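Local coordinates for DNA repair protein RAD7 (Saccharomyces cerevisiae, PDB 5ZB2) that promotes global genome nucleotide excision repair of nontranscribed DNA as a component of the yeast global genome repair complex, and interacts with Elc1, at residues T47-N51 with T74-T80; R61-D65 with S85-F89. All blocks are in the same frame, centred on the assembly; numbering follows the deposited sequence.

Interaction 1: T47-N51 with T74-T80; sequences TANLN and TDLKRLT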
loop_
_atom_site.group_PDB
_atom_site.type_symbol
_atom_site.label_atom_id
_atom_site.label_comp_id
_atom_site.label_asym_id
_atom_site.label_seq_id
_atom_site.Cartn_x
_atom_site.Cartn_y
_atom_site.Cartn_z
ATOM N N THR A 47 12.775 22.708 -7.735
ATOM C CA THR A 47 13.182 21.875 -6.612
ATOM C C THR A 47 13.692 22.716 -5.454
ATOM O O THR A 47 13.603 22.290 -4.297
ATOM C CB THR A 47 14.255 20.888 -7.060
ATOM O OG1 THR A 47 15.384 21.609 -7.563
ATOM C CG2 THR A 47 13.714 19.979 -8.148
ATOM N N ALA A 48 14.212 23.912 -5.738
ATOM C CA ALA A 48 14.741 24.766 -4.683
ATOM C C ALA A 48 13.656 25.255 -3.734
ATOM O O ALA A 48 13.972 25.657 -2.609
ATOM C CB ALA A 48 15.472 25.964 -5.293
ATOM N N ASN A 49 12.393 25.233 -4.159
ATOM C CA ASN A 49 11.279 25.692 -3.343
ATOM C C ASN A 49 10.432 24.557 -2.785
ATOM O O ASN A 49 9.454 24.828 -2.079
ATOM C CB ASN A 49 10.385 26.635 -4.157
ATOM C CG ASN A 49 10.946 28.039 -4.245
ATOM O OD1 ASN A 49 11.542 28.540 -3.293
ATOM N ND2 ASN A 49 10.752 28.684 -5.390
ATOM N N LEU A 50 10.772 23.298 -3.075
ATOM C CA LEU A 50 9.947 22.189 -2.605
ATOM C C LEU A 50 9.923 22.124 -1.083
ATOM O O LEU A 50 8.876 21.849 -0.484
ATOM C CB LEU A 50 10.447 20.869 -3.193
ATOM C CG LEU A 50 10.101 20.593 -4.661
ATOM C CD1 LEU A 50 10.671 19.252 -5.095
ATOM C CD2 LEU A 50 8.594 20.626 -4.910
ATOM N N ASN A 51 11.061 22.379 -0.435
ATOM C CA ASN A 51 11.090 22.363 1.024
ATOM C C ASN A 51 10.282 23.516 1.602
ATOM O O ASN A 51 9.622 23.360 2.636
ATOM C CB ASN A 51 12.530 22.414 1.524
ATOM C CG ASN A 51 13.164 21.043 1.600
ATOM O OD1 ASN A 51 12.604 20.123 2.195
ATOM N ND2 ASN A 51 14.332 20.896 0.990
ATOM N N THR A 74 10.603 13.823 -8.401
ATOM C CA THR A 74 11.495 14.963 -8.562
ATOM C C THR A 74 12.934 14.488 -8.401
ATOM O O THR A 74 13.194 13.365 -7.961
ATOM C CB THR A 74 11.189 16.071 -7.544
ATOM O OG1 THR A 74 11.718 15.713 -6.262
ATOM C CG2 THR A 74 9.685 16.300 -7.423
ATOM N N ASP A 75 13.878 15.352 -8.768
ATOM C CA ASP A 75 15.293 15.075 -8.556
ATOM C C ASP A 75 15.808 15.664 -7.246
ATOM O O ASP A 75 17.019 15.858 -7.093
ATOM C CB ASP A 75 16.121 15.591 -9.739
ATOM C CG ASP A 75 15.968 17.081 -9.957
ATOM O OD1 ASP A 75 14.870 17.609 -9.699
ATOM O OD2 ASP A 75 16.946 17.724 -10.395
ATOM N N LEU A 76 14.914 15.949 -6.304
ATOM C CA LEU A 76 15.314 16.515 -5.024
ATOM C C LEU A 76 16.139 15.506 -4.232
ATOM O O LEU A 76 15.889 14.298 -4.279
ATOM C CB LEU A 76 14.074 16.934 -4.233
ATOM C CG LEU A 76 14.280 17.687 -2.918
ATOM C CD1 LEU A 76 14.998 19.007 -3.142
ATOM C CD2 LEU A 76 12.941 17.921 -2.239
ATOM N N LYS A 77 17.133 16.008 -3.502
ATOM C CA LYS A 77 18.036 15.166 -2.723
ATOM C C LYS A 77 17.817 15.271 -1.224
ATOM O O LYS A 77 17.950 14.272 -0.516
ATOM C CB LYS A 77 19.492 15.522 -3.047
ATOM C CG LYS A 77 19.900 15.184 -4.476
ATOM C CD LYS A 77 21.007 16.094 -4.984
ATOM C CE LYS A 77 22.305 15.901 -4.217
ATOM N NZ LYS A 77 22.904 14.559 -4.458
ATOM N N ARG A 78 17.481 16.456 -0.722
ATOM C CA ARG A 78 17.260 16.683 0.701
ATOM C C ARG A 78 15.829 17.161 0.899
ATOM O O ARG A 78 15.453 18.228 0.404
ATOM C CB ARG A 78 18.255 17.707 1.250
ATOM C CG ARG A 78 19.715 17.322 1.033
ATOM C CD ARG A 78 20.661 18.398 1.540
ATOM N NE ARG A 78 20.467 19.670 0.848
ATOM C CZ ARG A 78 21.107 20.796 1.151
ATOM N NH1 ARG A 78 21.992 20.820 2.140
ATOM N NH2 ARG A 78 20.862 21.903 0.463
ATOM N N LEU A 79 15.037 16.371 1.620
ATOM C CA LEU A 79 13.635 16.675 1.871
ATOM C C LEU A 79 13.378 16.694 3.370
ATOM O O LEU A 79 13.821 15.793 4.093
ATOM C CB LEU A 79 12.719 15.647 1.192
ATOM C CG LEU A 79 11.219 15.821 1.443
ATOM C CD1 LEU A 79 10.720 17.152 0.892
ATOM C CD2 LEU A 79 10.440 14.659 0.839
ATOM N N THR A 80 12.653 17.715 3.826
ATOM C CA THR A 80 12.244 17.851 5.218
ATOM C C THR A 80 10.733 18.023 5.270
ATOM O O THR A 80 10.180 18.880 4.575
ATOM C CB THR A 80 12.933 19.052 5.888
ATOM O OG1 THR A 80 14.346 18.835 5.927
ATOM C CG2 THR A 80 12.419 19.267 7.311
HETATM O O HOH W 1 15.609 20.391 -10.756
HETATM O O HOH W 2 10.580 21.715 4.563
#

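Interaction 2: R61-D65 with S85-F89; sequences RALND and SKISF. With 9FO (3,6,9,12,15,18,21,24,27,30,33,36,39,42,45,48,51,54,57-nonadecaoxanonapentacontane-1,59-diol), chain K.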
loop_
_atom_site.group_PDB
_atom_site.type_symbol
_atom_site.label_atom_id
_atom_site.label_comp_id
_atom_site.label_asym_id
_atom_site.label_seq_id
_atom_site.Cartn_x
_atom_site.Cartn_y
_atom_site.Cartn_z
ATOM N N ARG A 61 -1.076 22.084 8.794
ATOM C CA ARG A 61 -1.584 20.721 8.971
ATOM C C ARG A 61 -2.177 20.191 7.668
ATOM O O ARG A 61 -3.156 19.441 7.664
ATOM C CB ARG A 61 -2.618 20.662 10.098
ATOM C CG ARG A 61 -2.066 21.027 11.466
ATOM C CD ARG A 61 -3.162 21.095 12.526
ATOM N NE ARG A 61 -3.745 19.787 12.839
ATOM C CZ ARG A 61 -4.896 19.324 12.352
ATOM N NH1 ARG A 61 -5.623 20.045 11.508
ATOM N NH2 ARG A 61 -5.326 18.123 12.714
ATOM N N ALA A 62 -1.570 20.584 6.549
ATOM C CA ALA A 62 -2.088 20.266 5.226
ATOM C C ALA A 62 -1.218 19.262 4.479
ATOM O O ALA A 62 -1.445 19.030 3.288
ATOM C CB ALA A 62 -2.234 21.544 4.397
ATOM N N LEU A 63 -0.227 18.673 5.138
ATOM C CA LEU A 63 0.581 17.626 4.529
ATOM C C LEU A 63 -0.083 16.279 4.795
ATOM O O LEU A 63 -0.273 15.889 5.954
ATOM C CB LEU A 63 2.006 17.653 5.075
ATOM C CG LEU A 63 3.038 16.815 4.318
ATOM C CD1 LEU A 63 3.214 17.295 2.881
ATOM C CD2 LEU A 63 4.374 16.836 5.045
ATOM N N ASN A 64 -0.455 15.583 3.723
ATOM C CA ASN A 64 -1.150 14.308 3.833
ATOM C C ASN A 64 -0.907 13.526 2.547
ATOM O O ASN A 64 -0.154 13.957 1.669
ATOM C CB ASN A 64 -2.641 14.527 4.118
ATOM C CG ASN A 64 -3.330 15.360 3.050
ATOM O OD1 ASN A 64 -3.089 15.186 1.855
ATOM N ND2 ASN A 64 -4.190 16.278 3.480
ATOM N N ASP A 65 -1.545 12.355 2.442
ATOM C CA ASP A 65 -1.314 11.502 1.276
ATOM C C ASP A 65 -1.741 12.189 -0.015
ATOM O O ASP A 65 -1.192 11.900 -1.085
ATOM C CB ASP A 65 -2.060 10.177 1.425
ATOM C CG ASP A 65 -1.430 9.251 2.453
ATOM O OD1 ASP A 65 -0.348 9.583 2.990
ATOM O OD2 ASP A 65 -2.015 8.175 2.711
ATOM N N SER A 85 2.134 13.945 10.534
ATOM C CA SER A 85 1.160 13.203 11.330
ATOM C C SER A 85 0.100 12.535 10.462
ATOM O O SER A 85 -0.322 11.408 10.743
ATOM C CB SER A 85 0.504 14.133 12.352
ATOM O OG SER A 85 1.421 14.487 13.366
ATOM N N LYS A 86 -0.339 13.210 9.399
ATOM C CA LYS A 86 -1.436 12.723 8.573
ATOM C C LYS A 86 -0.985 11.826 7.423
ATOM O O LYS A 86 -1.838 11.319 6.685
ATOM C CB LYS A 86 -2.232 13.908 8.018
ATOM C CG LYS A 86 -2.907 14.746 9.094
ATOM C CD LYS A 86 -3.695 15.902 8.498
ATOM C CE LYS A 86 -4.420 16.696 9.572
ATOM N NZ LYS A 86 -5.269 17.775 8.996
ATOM N N ILE A 87 0.318 11.618 7.247
ATOM C CA ILE A 87 0.820 10.735 6.195
ATOM C C ILE A 87 0.707 9.290 6.664
ATOM O O ILE A 87 1.221 8.927 7.727
ATOM C CB ILE A 87 2.273 11.090 5.836
ATOM C CG1 ILE A 87 2.333 12.483 5.200
ATOM C CG2 ILE A 87 2.890 10.031 4.900
ATOM C CD1 ILE A 87 3.747 13.026 5.038
ATOM N N SER A 88 0.053 8.456 5.859
ATOM C CA SER A 88 -0.170 7.068 6.230
ATOM C C SER A 88 1.059 6.224 5.911
ATOM O O SER A 88 2.016 6.679 5.280
ATOM C CB SER A 88 -1.383 6.499 5.497
ATOM O OG SER A 88 -1.063 6.230 4.143
ATOM N N PHE A 89 1.021 4.962 6.348
ATOM C CA PHE A 89 2.123 4.055 6.044
ATOM C C PHE A 89 2.274 3.859 4.543
ATOM O O PHE A 89 3.395 3.680 4.052
ATOM C CB PHE A 89 1.920 2.712 6.752
ATOM C CG PHE A 89 0.854 1.848 6.140
ATOM C CD1 PHE A 89 -0.485 2.106 6.371
ATOM C CD2 PHE A 89 1.195 0.760 5.351
ATOM C CE1 PHE A 89 -1.468 1.305 5.814
ATOM C CE2 PHE A 89 0.217 -0.044 4.791
ATOM C CZ PHE A 89 -1.116 0.231 5.023
HETATM O OAA 9FO K . 6.764 -6.997 -6.723
HETATM C CAB 9FO K . 6.489 -5.694 -7.155
HETATM C CAC 9FO K . 5.320 -5.717 -8.139
HETATM O OAD 9FO K . 5.311 -4.545 -8.903
HETATM C CAE 9FO K . 4.835 -3.411 -8.241
HETATM C CAF 9FO K . 5.245 -2.163 -9.022
HETATM O OAG 9FO K . 5.379 -1.084 -8.142
HETATM C CAH 9FO K . 6.581 -1.073 -7.427
HETATM C CAI 9FO K . 6.286 -0.649 -5.995
HETATM O OAJ 9FO K . 5.885 -1.780 -5.279
HETATM C CAK 9FO K . 4.859 -1.552 -4.357
HETATM C CAL 9FO K . 4.275 -2.890 -3.916
HETATM O OAM 9FO K . 2.877 -2.816 -3.917
HETATM C CAN 9FO K . 2.248 -3.988 -4.344
HETATM C CAO 9FO K . 2.290 -4.052 -5.864
HETATM O OAP 9FO K . 0.985 -4.091 -6.369
HETATM C CAQ 9FO K . 0.916 -3.934 -7.755
HETATM C CAR 9FO K . 1.060 -2.456 -8.094
HETATM O OAS 9FO K . 0.652 -2.219 -9.407
HETATM C CAT 9FO K . 1.384 -1.218 -10.056
HETATM C CAU 9FO K . 1.179 0.142 -9.387
HETATM O OAV 9FO K . 2.420 0.656 -9.000
HETATM C CAW 9FO K . 2.344 1.824 -8.235
HETATM C CAX 9FO K . 3.749 2.231 -7.795
HETATM O OAY 9FO K . 3.976 1.839 -6.470
HETATM C CAZ 9FO K . 3.375 2.654 -5.502
HETATM C CBA 9FO K . 3.917 2.283 -4.124
HETATM O OBB 9FO K . 2.873 1.961 -3.253
HETATM C CBC 9FO K . 2.560 0.599 -3.160
HETATM C CBD 9FO K . 1.582 0.406 -2.006
HETATM O OBE 9FO K . 0.292 0.702 -2.448
HETATM C CBF 9FO K . -0.433 1.473 -1.539
HETATM C CBG 9FO K . -1.852 1.669 -2.061
HETATM O OBH 9FO K . -1.874 1.409 -3.440
HETATM C CBI 9FO K . -2.883 2.077 -4.148
HETATM C CBJ 9FO K . -2.491 2.201 -5.618
HETATM O OBK 9FO K . -2.839 3.482 -6.071
HETATM C CBL 9FO K . -1.882 4.116 -6.875
HETATM C CBM 9FO K . -2.097 5.625 -6.809
HETATM O OBN 9FO K . -1.012 6.280 -7.400
HETATM C CBO 9FO K . 0.002 6.654 -6.511
HETATM C CBP 9FO K . -0.370 7.949 -5.787
HETATM O OBQ 9FO K . 0.280 7.950 -4.548
HETATM C CBR 9FO K . -0.327 8.687 -3.525
HETATM C CBS 9FO K . 0.114 8.064 -2.205
HETATM O OBT 9FO K . -1.004 7.906 -1.380
HETATM C CBU 9FO K . -0.939 6.805 -0.518
HETATM C CBV 9FO K . -2.353 6.438 -0.088
HETATM O OBW 9FO K . -2.897 5.575 -1.043
HETATM C CBX 9FO K . -4.221 5.201 -0.784
HETATM C CBY 9FO K . -4.842 4.608 -2.046
HETATM O OBZ 9FO K . -4.532 5.402 -3.157
HETATM C CCA 9FO K . -5.648 5.758 -3.925
HETATM C CCB 9FO K . -5.184 6.293 -5.278
HETATM O OCC 9FO K . -4.946 7.672 -5.252
HETATM C CCD 9FO K . -3.922 8.120 -4.410
HETATM C CCE 9FO K . -4.559 8.535 -3.086
HETATM O OCF 9FO K . -4.134 9.812 -2.704
HETATM C CCG 9FO K . -4.356 10.111 -1.353
HETATM C CCH 9FO K . -5.783 9.750 -0.936
HETATM O OCI 9FO K . -6.149 10.493 0.193
HETATM O O HOH W 3 0.808 15.658 8.341
HETATM O O HOH W 4 -3.246 11.128 4.371
#

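Interaction 1: T47-N51 with T74-T80
N51 carries its amide to the edge of strand 78-81 because chi1 (-86°) sets CG beside its own backbone N and chi2 (-52°) turns the amide toward R78 and T80. Both ends of that amide are then used on one strand. OD1 accepts a fairly straight bond from T80 N at 2.9 Å, and ND2 donates to R78 O at 3.0 Å, with R78 O lying near the amide plane of N51. The side chain thus meets the donor and acceptor that a neighbouring strand would otherwise bond. Strand 78-81 is the outermost at its end of the repeat series; strand 104-108, paired through L79, occupies its other edge.

L76, with CG anti to the backbone N (chi1 -174°), sends its two methyls to different partners. The L76 and L50 side chains pass each other running in opposite directions, with L76 CD2 3.9 Å from L50 CD1, while L76 CD1 approaches T47 O. L50 also meets T74 tip to tip, its CD1 resting against the threonine hydroxyl and methyl; T74 OG1 itself accepts from L76 N at 3.2 Å, which closes an ST turn. Beside T47, a water donates to D75 OD2 and makes a weak bond to T47 OG1. A second water lies within hydrogen-bonding distance of N51 O and T80 O and probably bridges them.

Two unlike bonds to one planar group restrict its rotation about chi2 and fix which end is oxygen. The chemistry is therefore that of a side-chain amide completing the polar edge of the terminal strand of a leucine-rich repeat array, beside a small leucine contact.

Interaction 2: R61-D65 with S85-F89
K86 lies across R61 at about a right angle, where two loops of the leucine-rich repeat domain run side by side: residues 61-65 follow helix 50-59, and residues 85-89 lead into helix 89-98. K86 is extended beyond CG, all later torsions near 180°, and this length lets NZ donate a hydrogen bond to R61 O at 3.0 Å, in the carbonyl plane. Its CE sits 3.4 Å above the guanidinium plane of R61, offset toward the rim. The lysine and arginine are like charges, NH1 and NZ being 3.4 Å apart, so their proximity is not a bond; the arginine is also poorly ordered. The carbonyl of R61 is turned to the lysine where the helix ends, R61 being the C-prime residue of a Schellman motif.

On the buried side, L63 and I87 cross obliquely, with L63 CD2 3.9 Å from I87 CD1, and both pack on F81 of strand 78-81. Two waters also join the backbones of the loops: one molecule donates to L63 O and accepts from K86 N, another accepts from D65 N and donates to K86 O.

D65 turns its carboxylate to the other loop, with CG beside its backbone N (chi1 -73°). OD1 accepts from S88 N at 3.1 Å on its syn side, 27° out of the carboxylate plane, while OD2 takes the hydroxyl of S88. Two bonds from one residue hold the carboxylate's rotation. S88 is the N-cap of helix 89-98, and its OG also accepts from G91 N, so D65 probably orients the capping hydroxyl. D65 belongs to the pocket of the bound polyether, whose CBV lies 3.3 Å from OD2; that same oxygen receives S88 OG at 2.6 Å through its syn lone pair.

The two contacts interleave along the chain: 47-51, then 61-65, 74-80 and 85-89. Helix 50-59 begins within interaction 1 and ends just ahead of interaction 2, while strand 78-81 begins in interaction 1 and runs toward the 85-89 loop. Their centres are 18 Å apart and the nearest atoms about 6 Å apart, without touching. Together they pack the start of helix 50-59 and the loop after it against the first strand of the leucine-rich repeat series and the loop beyond that strand. At the first contact, N49 also packs on L96 of Elongin-C, so this end of the domain lies beside the partner subunit.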